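Local coordinates for cyclic di-GMP receptor atypical PilZ domain-containing protein (PDB 3RQA) that is of unproven function but belongs to the atypical PilZ family of cyclic di-GMP receptors and assembles as a tetramer through a parallel coiled-coil helical bundle, at residues Glu69-Leu72 with Leu73-Arg76; Thr9-Pro12 with Ala13-Thr16. One frame throughout, in Å; residues are numbered along the deposited sequence.

Contact 1: Glu69-Leu72 with Leu73-Arg76; sequences ELPL and LVQR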
ATOM      1  N   GLU C  69      23.092 -11.610  15.184  1.00 96.04           N
ATOM      2  CA  GLU C  69      23.111 -12.195  13.844  1.00 96.54           C
ATOM      3  C   GLU C  69      22.603 -11.187  12.808  1.00 95.49           C
ATOM      4  O   GLU C  69      22.578 -11.467  11.608  1.00 95.85           O
ATOM      5  CB  GLU C  69      22.241 -13.464  13.811  1.00 98.54           C
ATOM      6  CG  GLU C  69      22.309 -14.271  12.517  1.00100.18           C
ATOM      7  CD  GLU C  69      23.652 -14.946  12.313  1.00101.32           C
ATOM      8  OE1 GLU C  69      24.051 -15.761  13.175  1.00102.06           O
ATOM      9  OE2 GLU C  69      24.310 -14.664  11.290  1.00102.08           O
ATOM     10  N   LEU C  70      22.212 -10.006  13.281  1.00 93.71           N
ATOM     11  CA  LEU C  70      21.694  -8.954  12.411  1.00 90.97           C
ATOM     12  C   LEU C  70      21.935  -7.567  13.010  1.00 88.00           C
ATOM     13  O   LEU C  70      21.861  -7.391  14.227  1.00 88.69           O
ATOM     14  CB  LEU C  70      20.194  -9.150  12.206  1.00 91.92           C
ATOM     15  CG  LEU C  70      19.511  -8.112  11.322  1.00 93.06           C
ATOM     16  CD1 LEU C  70      19.548  -8.582   9.876  1.00 93.63           C
ATOM     17  CD2 LEU C  70      18.082  -7.907  11.789  1.00 93.74           C
ATOM     18  N   PRO C  71      22.227  -6.563  12.162  1.00 84.51           N
ATOM     19  CA  PRO C  71      22.469  -5.202  12.653  1.00 80.98           C
ATOM     20  C   PRO C  71      21.213  -4.579  13.256  1.00 77.48           C
ATOM     21  O   PRO C  71      20.503  -5.227  14.023  1.00 77.39           O
ATOM     22  CB  PRO C  71      22.948  -4.469  11.401  1.00 81.71           C
ATOM     23  CG  PRO C  71      22.239  -5.186  10.305  1.00 82.36           C
ATOM     24  CD  PRO C  71      22.402  -6.627  10.702  1.00 83.23           C
ATOM     25  N   LEU C  72      20.943  -3.323  12.921  1.00 73.36           N
ATOM     26  CA  LEU C  72      19.755  -2.651  13.437  1.00 69.18           C
ATOM     27  C   LEU C  72      19.013  -1.942  12.307  1.00 66.07           C
ATOM     28  O   LEU C  72      17.813  -1.685  12.405  1.00 64.10           O
ATOM     29  CB  LEU C  72      20.132  -1.639  14.525  1.00 69.54           C
ATOM     30  CG  LEU C  72      18.953  -1.017  15.285  1.00 70.37           C
ATOM     31  CD1 LEU C  72      18.208  -2.108  16.042  1.00 70.48           C
ATOM     32  CD2 LEU C  72      19.446   0.054  16.251  1.00 69.68           C
ATOM     33  N   LEU C  73      19.733  -1.629  11.234  1.00 61.86           N
ATOM     34  CA  LEU C  73      19.136  -0.968  10.084  1.00 58.08           C
ATOM     35  C   LEU C  73      18.129  -1.942   9.465  1.00 55.30           C
ATOM     36  O   LEU C  73      17.081  -1.537   8.957  1.00 52.83           O
ATOM     37  CB  LEU C  73      20.224  -0.604   9.065  1.00 59.86           C
ATOM     38  CG  LEU C  73      19.914   0.222   7.803  1.00 60.53           C
ATOM     39  CD1 LEU C  73      19.030  -0.564   6.859  1.00 60.96           C
ATOM     40  CD2 LEU C  73      19.252   1.528   8.189  1.00 61.16           C
ATOM     41  N   VAL C  74      18.450  -3.231   9.524  1.00 51.55           N
ATOM     42  CA  VAL C  74      17.574  -4.252   8.968  1.00 48.64           C
ATOM     43  C   VAL C  74      16.366  -4.525   9.867  1.00 47.40           C
ATOM     44  O   VAL C  74      15.299  -4.902   9.374  1.00 47.29           O
ATOM     45  CB  VAL C  74      18.351  -5.561   8.714  1.00 48.18           C
ATOM     46  CG1 VAL C  74      17.436  -6.614   8.094  1.00 46.81           C
ATOM     47  CG2 VAL C  74      19.511  -5.285   7.782  1.00 47.34           C
ATOM     48  N   GLN C  75      16.526  -4.331  11.176  1.00 45.44           N
ATOM     49  CA  GLN C  75      15.417  -4.537  12.108  1.00 44.34           C
ATOM     50  C   GLN C  75      14.358  -3.476  11.820  1.00 41.54           C
ATOM     51  O   GLN C  75      13.167  -3.773  11.786  1.00 40.49           O
ATOM     52  CB  GLN C  75      15.869  -4.396  13.566  1.00 46.94           C
ATOM     53  CG  GLN C  75      17.024  -5.288  13.987  1.00 51.94           C
ATOM     54  CD  GLN C  75      17.333  -5.186  15.480  1.00 55.52           C
ATOM     55  OE1 GLN C  75      18.386  -5.630  15.933  1.00 57.54           O
ATOM     56  NE2 GLN C  75      16.407  -4.607  16.251  1.00 55.97           N
ATOM     57  N   ARG C  76      14.803  -2.236  11.623  1.00 39.28           N
ATOM     58  CA  ARG C  76      13.891  -1.132  11.321  1.00 38.25           C
ATOM     59  C   ARG C  76      13.161  -1.405  10.010  1.00 35.52           C
ATOM     60  O   ARG C  76      11.947  -1.232   9.924  1.00 33.72           O
ATOM     61  CB  ARG C  76      14.648   0.199  11.212  1.00 40.93           C
ATOM     62  CG  ARG C  76      14.824   0.961  12.529  1.00 46.93           C
ATOM     63  CD  ARG C  76      15.807   0.281  13.465  1.00 52.76           C
ATOM     64  NE  ARG C  76      16.175   1.137  14.595  1.00 57.60           N
ATOM     65  CZ  ARG C  76      15.471   1.264  15.717  1.00 59.06           C
ATOM     66  NH1 ARG C  76      14.347   0.586  15.885  1.00 59.10           N
ATOM     67  NH2 ARG C  76      15.891   2.078  16.675  1.00 61.00           N
TER
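Leu70, Pro71 and Leu72 meet Val74, Gln75 and Arg76 in a local, mostly apolar contact at the start of helix 73-95, where the loop from helix 42-55 turns into the first helical turn. Leu72 is the N-cap residue, and its carbonyl O takes the first i to i+4 bond from Arg76 N at 3.2 Å, fairly straight at 164° although the donor is tilted from the carbonyl plane. A second, weak bond reaches the same Leu72 O from Gln75 N. Before the cap, Leu70 lays its isobutyl end across Val74 at about a right angle. CG of Leu70 stands anti to the backbone N (chi1 180°), which carries CD1 to within 3.4 Å of Val74 CG1, a tight carbon pair. The other branch, Leu70 CD2, lies 3.6 Å from Gln75 CG, the two side chains running past each other in opposite senses. Pro71 adds its ring carbon CG, 3.7 Å from Val74 CG2, so both valine methyls are used. Leu72 and Arg76 approach at a slant, Leu72 CG 3.6 Å from Arg76 NE and Leu72 CD1 over one guanidinium face, toward its rim. The chain of Arg76 bends at chi2 (71°) and ends in a salt bridge to Asp57 of the second subunit, while Leu70 packs on Leu73 of the third subunit and Val74 on Met77 of that subunit. This is a helix N-terminus whose first turn is packed by apolar side chains of the preceding loop, at the subunit interfaces of the tetrameric helical bundle.

Contact 2: Thr9-Pro12 with Ala13-Thr16; sequences TLAP and AADT
Ala11 and Pro12 meet Ala14, Asp15 and Thr16 in a local contact at the start of helix 12-19, made mainly by backbone hydrogen bonds. Ala11, the N-cap residue, gives its carbonyl O to Asp15 N at 2.8 Å, nearly straight at 172°, and more weakly to Ala14 N. At the next residue, Pro12 O accepts Thr16 N at 2.9 Å. Proline in the first turn costs no bond, since an N1 amide has no carbonyl behind it in the helix to pair with. A water donates to the same Pro12 O at 2.6 Å and also bonds Thr16 OG1 at 3.1 Å. The hydroxyl is held beside the backbone N (chi1 -71°), which turns it back toward the first turn and lets the water bridge the two groups. The apolar part is small: Ala11 CB touches Ala14 CB at 3.8 Å, two methyls on the side where strands 139-150 and 155-161 lie, with Trp158 against both. Asp15 sends its carboxylate away from the cap, where OD2 bonds Trp158 NE1 and forms a salt bridge with Arg112. The arrangement is a helix N-terminus with proline at N1, its short helix packed against the PilZ-type beta-barrel.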
ATOM      1  N   THR C   9     -23.729 -37.759   3.623  1.00 49.21           N
ATOM      2  CA  THR C   9     -24.771 -38.699   3.205  1.00 47.74           C
ATOM      3  C   THR C   9     -25.642 -38.096   2.106  1.00 45.45           C
ATOM      4  O   THR C   9     -26.438 -38.793   1.478  1.00 44.51           O
ATOM      5  CB  THR C   9     -25.678 -39.094   4.379  1.00 46.95           C
ATOM      6  OG1 THR C   9     -26.255 -37.914   4.950  1.00 47.20           O
ATOM      7  CG2 THR C   9     -24.884 -39.832   5.439  1.00 47.11           C
ATOM      8  N   LEU C  10     -25.485 -36.795   1.890  1.00 43.84           N
ATOM      9  CA  LEU C  10     -26.235 -36.090   0.861  1.00 42.39           C
ATOM     10  C   LEU C  10     -25.600 -36.303  -0.507  1.00 40.15           C
ATOM     11  O   LEU C  10     -26.272 -36.206  -1.529  1.00 38.12           O
ATOM     12  CB  LEU C  10     -26.289 -34.592   1.174  1.00 41.67           C
ATOM     13  CG  LEU C  10     -27.210 -34.177   2.319  1.00 42.09           C
ATOM     14  CD1 LEU C  10     -27.234 -32.661   2.453  1.00 40.84           C
ATOM     15  CD2 LEU C  10     -28.610 -34.705   2.037  1.00 41.69           C
ATOM     16  N   ALA C  11     -24.304 -36.593  -0.516  1.00 39.42           N
ATOM     17  CA  ALA C  11     -23.580 -36.814  -1.763  1.00 40.07           C
ATOM     18  C   ALA C  11     -22.440 -37.796  -1.525  1.00 41.96           C
ATOM     19  O   ALA C  11     -21.266 -37.467  -1.717  1.00 43.46           O
ATOM     20  CB  ALA C  11     -23.037 -35.489  -2.288  1.00 39.54           C
ATOM     21  N   PRO C  12     -22.778 -39.026  -1.113  1.00 42.04           N
ATOM     22  CA  PRO C  12     -21.820 -40.096  -0.826  1.00 41.05           C
ATOM     23  C   PRO C  12     -20.639 -40.174  -1.790  1.00 40.26           C
ATOM     24  O   PRO C  12     -19.479 -40.066  -1.380  1.00 41.41           O
ATOM     25  CB  PRO C  12     -22.687 -41.347  -0.875  1.00 41.46           C
ATOM     26  CG  PRO C  12     -23.989 -40.850  -0.354  1.00 43.60           C
ATOM     27  CD  PRO C  12     -24.159 -39.540  -1.074  1.00 42.12           C
ATOM     28  N   ALA C  13     -20.935 -40.349  -3.071  1.00 36.87           N
ATOM     29  CA  ALA C  13     -19.890 -40.463  -4.074  1.00 36.46           C
ATOM     30  C   ALA C  13     -18.987 -39.234  -4.149  1.00 36.85           C
ATOM     31  O   ALA C  13     -17.781 -39.353  -4.355  1.00 37.39           O
ATOM     32  CB  ALA C  13     -20.504 -40.738  -5.425  1.00 34.44           C
ATOM     33  N   ALA C  14     -19.569 -38.053  -3.989  1.00 35.63           N
ATOM     34  CA  ALA C  14     -18.792 -36.821  -4.046  1.00 36.29           C
ATOM     35  C   ALA C  14     -17.917 -36.680  -2.800  1.00 35.45           C
ATOM     36  O   ALA C  14     -16.744 -36.350  -2.897  1.00 35.46           O
ATOM     37  CB  ALA C  14     -19.726 -35.624  -4.169  1.00 35.67           C
ATOM     38  N   ASP C  15     -18.500 -36.931  -1.632  1.00 35.51           N
ATOM     39  CA  ASP C  15     -17.787 -36.828  -0.359  1.00 36.77           C
ATOM     40  C   ASP C  15     -16.587 -37.781  -0.354  1.00 37.24           C
ATOM     41  O   ASP C  15     -15.499 -37.435   0.120  1.00 36.59           O
ATOM     42  CB  ASP C  15     -18.741 -37.158   0.794  1.00 37.66           C
ATOM     43  CG  ASP C  15     -18.509 -36.283   2.011  1.00 39.32           C
ATOM     44  OD1 ASP C  15     -17.864 -36.753   2.972  1.00 40.26           O
ATOM     45  OD2 ASP C  15     -18.964 -35.117   2.007  1.00 37.97           O
ATOM     46  N   THR C  16     -16.790 -38.979  -0.891  1.00 36.60           N
ATOM     47  CA  THR C  16     -15.722 -39.964  -0.968  1.00 34.99           C
ATOM     48  C   THR C  16     -14.626 -39.475  -1.926  1.00 34.41           C
ATOM     49  O   THR C  16     -13.436 -39.538  -1.604  1.00 32.70           O
ATOM     50  CB  THR C  16     -16.268 -41.339  -1.437  1.00 36.54           C
ATOM     51  OG1 THR C  16     -17.052 -41.918  -0.383  1.00 35.10           O
ATOM     52  CG2 THR C  16     -15.125 -42.285  -1.809  1.00 36.42           C
TER
HETATM   53  O   HOH W   1     -19.427 -40.655   1.156  1.00 37.43           O

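Overall arrangement
From the N terminus the chain first reaches contact 2, where residues 9-12 lead into helix 12-19 beside the barrel; the chain then passes through strand 24-34 and helix 42-55 before contact 1 opens helix 73-95. Neither contact closes a long loop, because in each the two segments are consecutive. They are in series, neither nested nor crossed, and do not touch: their centres lie 54 Å apart, on opposite sides of the chain's centre. Contact 2 ties the N-terminal loop to helix 12-19, which packs on strands 139-150 and 155-161 of its own chain, whereas contact 1 ties the loop after helix 42-55 to helix 73-95 among neighbouring subunits. Both mark helix starts, at barrel and bundle.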